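Local coordinates for NDP-rhamnosyltransferase (Saccharopolyspora spinosa, PDB 3TSA), which belongs to the glycosyltransferases of the GT-B fold, built from two domains that each hold a parallel sheet flanked by helices, at residues Trp88-Thr91 against Ala92-Ala96; Ser341-Glu344 against Gln345-Ser349. All blocks are in the same frame, centred on the assembly; numbering follows the deposited sequence.

Interaction 1: residues Trp88-Thr91 against Ala92-Ala96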
loop_
_atom_site.group_PDB
_atom_site.type_symbol
_atom_site.label_atom_id
_atom_site.label_comp_id
_atom_site.label_asym_id
_atom_site.label_seq_id
_atom_site.Cartn_x
_atom_site.Cartn_y
_atom_site.Cartn_z
ATOM N N TRP A 88 -3.746 -30.835 13.358
ATOM C CA TRP A 88 -2.707 -30.298 12.461
ATOM C C TRP A 88 -2.602 -31.185 11.211
ATOM O O TRP A 88 -2.427 -30.658 10.120
ATOM C CB TRP A 88 -1.376 -30.148 13.174
ATOM C CG TRP A 88 -1.424 -28.979 14.122
ATOM C CD1 TRP A 88 -1.631 -28.995 15.478
ATOM C CD2 TRP A 88 -1.243 -27.620 13.744
ATOM N NE1 TRP A 88 -1.605 -27.691 15.961
ATOM C CE2 TRP A 88 -1.366 -26.830 14.920
ATOM C CE3 TRP A 88 -1.014 -26.990 12.514
ATOM C CZ2 TRP A 88 -1.270 -25.413 14.878
ATOM C CZ3 TRP A 88 -0.874 -25.636 12.466
ATOM C CH2 TRP A 88 -0.961 -24.844 13.633
ATOM N N GLU A 89 -2.789 -32.494 11.353
ATOM C CA GLU A 89 -2.787 -33.376 10.139
ATOM C C GLU A 89 -3.967 -33.069 9.194
ATOM O O GLU A 89 -3.803 -33.054 7.934
ATOM C CB GLU A 89 -2.685 -34.876 10.531
ATOM C CG GLU A 89 -1.307 -35.214 11.170
ATOM C CD GLU A 89 -1.237 -36.633 11.709
ATOM O OE1 GLU A 89 -2.290 -37.198 12.104
ATOM O OE2 GLU A 89 -0.126 -37.167 11.740
ATOM N N GLN A 90 -5.147 -32.771 9.768
ATOM C CA GLN A 90 -6.338 -32.455 8.941
ATOM C C GLN A 90 -6.143 -31.105 8.224
ATOM O O GLN A 90 -6.489 -30.934 7.027
ATOM C CB GLN A 90 -7.621 -32.543 9.801
ATOM C CG GLN A 90 -8.837 -31.605 9.479
ATOM C CD GLN A 90 -9.569 -31.063 10.825
ATOM O OE1 GLN A 90 -9.697 -31.786 11.857
ATOM N NE2 GLN A 90 -10.018 -29.794 10.792
ATOM N N THR A 91 -5.536 -30.133 8.925
ATOM C CA THR A 91 -5.172 -28.894 8.277
ATOM C C THR A 91 -4.306 -29.127 7.052
ATOM O O THR A 91 -4.615 -28.578 5.964
ATOM C CB THR A 91 -4.425 -27.921 9.255
ATOM O OG1 THR A 91 -5.312 -27.694 10.343
ATOM C CG2 THR A 91 -4.193 -26.582 8.566
ATOM N N ALA A 92 -3.240 -29.922 7.216
ATOM C CA ALA A 92 -2.346 -30.194 6.098
ATOM C C ALA A 92 -3.115 -30.960 5.008
ATOM O O ALA A 92 -2.980 -30.669 3.799
ATOM C CB ALA A 92 -1.142 -30.985 6.545
ATOM N N SER A 93 -3.976 -31.891 5.410
ATOM C CA SER A 93 -4.708 -32.596 4.375
ATOM C C SER A 93 -5.570 -31.649 3.524
ATOM O O SER A 93 -5.554 -31.740 2.280
ATOM C CB SER A 93 -5.572 -33.652 5.010
ATOM O OG SER A 93 -4.748 -34.680 5.465
ATOM N N ASN A 94 -6.320 -30.769 4.207
ATOM C CA ASN A 94 -7.100 -29.748 3.517
ATOM C C ASN A 94 -6.275 -28.937 2.596
ATOM O O ASN A 94 -6.689 -28.760 1.447
ATOM C CB ASN A 94 -7.789 -28.799 4.476
ATOM C CG ASN A 94 -8.743 -29.524 5.377
ATOM O OD1 ASN A 94 -9.027 -30.681 5.125
ATOM N ND2 ASN A 94 -9.216 -28.864 6.443
ATOM N N VAL A 95 -5.159 -28.384 3.090
ATOM C CA VAL A 95 -4.298 -27.580 2.258
ATOM C C VAL A 95 -3.662 -28.335 1.084
ATOM O O VAL A 95 -3.544 -27.787 -0.042
ATOM C CB VAL A 95 -3.226 -26.784 3.099
ATOM C CG1 VAL A 95 -2.414 -25.971 2.199
ATOM C CG2 VAL A 95 -3.969 -25.859 4.170
ATOM N N ALA A 96 -3.277 -29.592 1.307
ATOM C CA ALA A 96 -2.708 -30.396 0.214
ATOM C C ALA A 96 -3.730 -30.645 -0.906
ATOM O O ALA A 96 -3.380 -30.571 -2.090
ATOM C CB ALA A 96 -2.108 -31.749 0.758
HETATM O O HOH W 1 -7.753 -26.406 8.452
#
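S93 doubles back on E89 within one turn of the long helix 82-113, in the N-terminal half of this GT-B fold. Its backbone N gives a hydrogen bond to E89 O at 2.8 Å, and S93 OG gives a second one to E89 O at 3.1 Å. The hydroxyl reaches the oxygen from above the carbonyl plane, 38° out of it, so it does not use a lone pair. OG sits beside the backbone N of its own residue (chi1 -72°), which turns it back along the helix. S93 OG also has a partner beyond the turn, R155 NE on helix 151-166. The serine thus ties one carbonyl of this helix to a neighbouring helix.

N94 can be followed outward. N94 CB lies 3.5 Å from T91 O. N94 CG comes closer to the backbone, 3.1 Å from Q90 O. That same oxygen takes the nearly straight hydrogen bond from N94 N. N94 OD1 also lies near Q90 O, but both are acceptors and no bond forms. On the other branch of the tip, N94 ND2 passes alongside Q90 CG at 4.1 Å. The two side chains run side by side in the same direction, with amide planes 40° apart.

T91 and V95 make the next i to i+4 pair. V95 CG2 packs at 3.3 Å from T91 O, which accepts the hydrogen bond from V95 N. T91 OG1 turns to L87 O, one turn earlier. A92 bonds through its backbone N to W88 O, and its methyl rests on F152 and R155 of helix 151-166. W88 NE1 is held by F76 O. One water makes two weak contacts, 3.3 Å from T91 OG1 and 3.5 Å from N94 ND2, from which it accepts.

Interaction 2: residues Ser341-Glu344 against Gln345-Ser349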
loop_
_atom_site.group_PDB
_atom_site.type_symbol
_atom_site.label_atom_id
_atom_site.label_comp_id
_atom_site.label_asym_id
_atom_site.label_seq_id
_atom_site.Cartn_x
_atom_site.Cartn_y
_atom_site.Cartn_z
ATOM N N SER A 341 -13.882 -18.097 30.624
ATOM C CA SER A 341 -15.263 -17.893 31.095
ATOM C C SER A 341 -15.299 -17.643 32.614
ATOM O O SER A 341 -16.393 -17.572 33.156
ATOM C CB SER A 341 -16.158 -19.119 30.764
ATOM O OG SER A 341 -15.681 -20.295 31.375
ATOM N N ASP A 342 -14.146 -17.582 33.273
ATOM C CA ASP A 342 -14.041 -17.341 34.741
ATOM C C ASP A 342 -13.983 -15.819 34.892
ATOM O O ASP A 342 -12.912 -15.234 34.817
ATOM C CB ASP A 342 -12.806 -18.040 35.304
ATOM C CG ASP A 342 -12.751 -18.005 36.813
ATOM O OD1 ASP A 342 -13.339 -17.075 37.385
ATOM O OD2 ASP A 342 -12.022 -18.863 37.374
ATOM N N HIS A 343 -15.137 -15.197 35.108
ATOM C CA HIS A 343 -15.244 -13.718 35.058
ATOM C C HIS A 343 -14.368 -13.125 36.160
ATOM O O HIS A 343 -13.638 -12.122 35.979
ATOM C CB HIS A 343 -16.699 -13.244 35.244
ATOM C CG HIS A 343 -16.807 -11.755 35.431
ATOM N ND1 HIS A 343 -16.650 -10.870 34.396
ATOM C CD2 HIS A 343 -17.063 -11.011 36.531
ATOM C CE1 HIS A 343 -16.799 -9.636 34.841
ATOM N NE2 HIS A 343 -17.048 -9.693 36.135
ATOM N N GLU A 344 -14.396 -13.765 37.315
ATOM C CA GLU A 344 -13.520 -13.259 38.381
ATOM C C GLU A 344 -12.013 -13.299 38.069
ATOM O O GLU A 344 -11.231 -12.331 38.355
ATOM C CB GLU A 344 -13.839 -14.042 39.682
ATOM C CG GLU A 344 -12.963 -13.652 40.909
ATOM C CD GLU A 344 -13.276 -14.501 42.175
ATOM O OE1 GLU A 344 -12.745 -15.646 42.319
ATOM O OE2 GLU A 344 -14.052 -14.008 43.017
ATOM N N GLN A 345 -11.571 -14.427 37.542
ATOM C CA GLN A 345 -10.171 -14.637 37.195
ATOM C C GLN A 345 -9.754 -13.645 36.074
ATOM O O GLN A 345 -8.651 -13.075 36.113
ATOM C CB GLN A 345 -9.960 -16.104 36.754
ATOM C CG GLN A 345 -8.556 -16.345 36.111
ATOM C CD GLN A 345 -8.345 -17.843 35.681
ATOM O OE1 GLN A 345 -9.118 -18.762 36.060
ATOM N NE2 GLN A 345 -7.302 -18.068 34.908
ATOM N N PHE A 346 -10.661 -13.452 35.112
ATOM C CA PHE A 346 -10.424 -12.544 33.958
ATOM C C PHE A 346 -10.235 -11.105 34.465
ATOM O O PHE A 346 -9.222 -10.427 34.151
ATOM C CB PHE A 346 -11.589 -12.711 33.003
ATOM C CG PHE A 346 -11.377 -12.208 31.581
ATOM C CD1 PHE A 346 -10.450 -11.198 31.293
ATOM C CD2 PHE A 346 -12.109 -12.789 30.529
ATOM C CE1 PHE A 346 -10.291 -10.779 29.982
ATOM C CE2 PHE A 346 -11.971 -12.365 29.209
ATOM C CZ PHE A 346 -11.020 -11.333 28.927
ATOM N N THR A 347 -11.184 -10.664 35.313
ATOM C CA THR A 347 -11.102 -9.337 35.929
ATOM C C THR A 347 -9.828 -9.196 36.746
ATOM O O THR A 347 -9.138 -8.150 36.631
ATOM C CB THR A 347 -12.379 -9.165 36.841
ATOM O OG1 THR A 347 -13.494 -9.153 35.928
ATOM C CG2 THR A 347 -12.333 -7.837 37.462
ATOM N N ASP A 348 -9.507 -10.219 37.547
ATOM C CA ASP A 348 -8.345 -10.153 38.420
ATOM C C ASP A 348 -7.062 -10.053 37.545
ATOM O O ASP A 348 -6.098 -9.331 37.913
ATOM C CB ASP A 348 -8.280 -11.384 39.369
ATOM C CG ASP A 348 -9.245 -11.283 40.529
ATOM O OD1 ASP A 348 -9.865 -10.267 40.713
ATOM O OD2 ASP A 348 -9.407 -12.285 41.250
ATOM N N SER A 349 -7.106 -10.671 36.372
ATOM C CA SER A 349 -5.922 -10.676 35.477
ATOM C C SER A 349 -5.689 -9.268 34.927
ATOM O O SER A 349 -4.551 -8.805 34.790
ATOM C CB SER A 349 -6.124 -11.625 34.305
ATOM O OG SER A 349 -6.091 -12.957 34.742
#
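D342 is the N-cap of helix 343-354, and the first backbone bond of the turn runs from F346 N to D342 O at 2.9 Å. Its side chain caps the helix as well: D342 OD1 accepts from Q345 N at 3.2 Å. The N-H meets that oxygen from above the carboxylate plane, 67° out of it. D342 CG lies anti to the N of its own residue (chi1 -172°), which swings the carboxylate over the first turn. The side chains of D342 and Q345 cross at about a right angle, and D342 CG rests on Q345 CB at 3.4 Å. A carboxylate at this end of a helix would probably be favoured by the helix dipole.

One residue further on, T347 grips H343 O twice. Its backbone N and T347 OG1, the latter 3.0 Å from H343 O, arrive from opposite faces of the carbonyl plane. T347 OG1 also lies over one face of the H343 ring, offset toward the rim and 3.5 Å from H343 CE1. H343 NE2 is engaged elsewhere, by E247 OE2. S349 repeats the double grip on Q345 O through N and OG.

E344 and D348 run side by side, with E344 CG 3.8 Å from D348 OD2. E344 OE1 and D348 OD2 are 4.9 Å apart, not in contact, and these like charges would probably repel each other mildly.

F346 is buried. Its side chain packs against R240, A241 and A244 of helix 236-246 and against L310 of strand 309-311. S349 also touches L310, so this turn lies against both the helix and the sheet of the C-terminal half.

How the interactions relate
Interactions 1 and 2 belong to different halves of the GT-B architecture. Residues 88-96 fall in the N-terminal domain and residues 341-349 in the C-terminal one. Their centres are 35 Å apart and their nearest atoms about 21 Å, so they do not touch. Interaction 1 comes first in the chain. The two differ in their place on a helix: one is an inner turn of a long helix, the other a capped start. Both have a hydroxyl that returns to a carbonyl four residues back. Each is a local contact within one helix, and no ligand takes part in either.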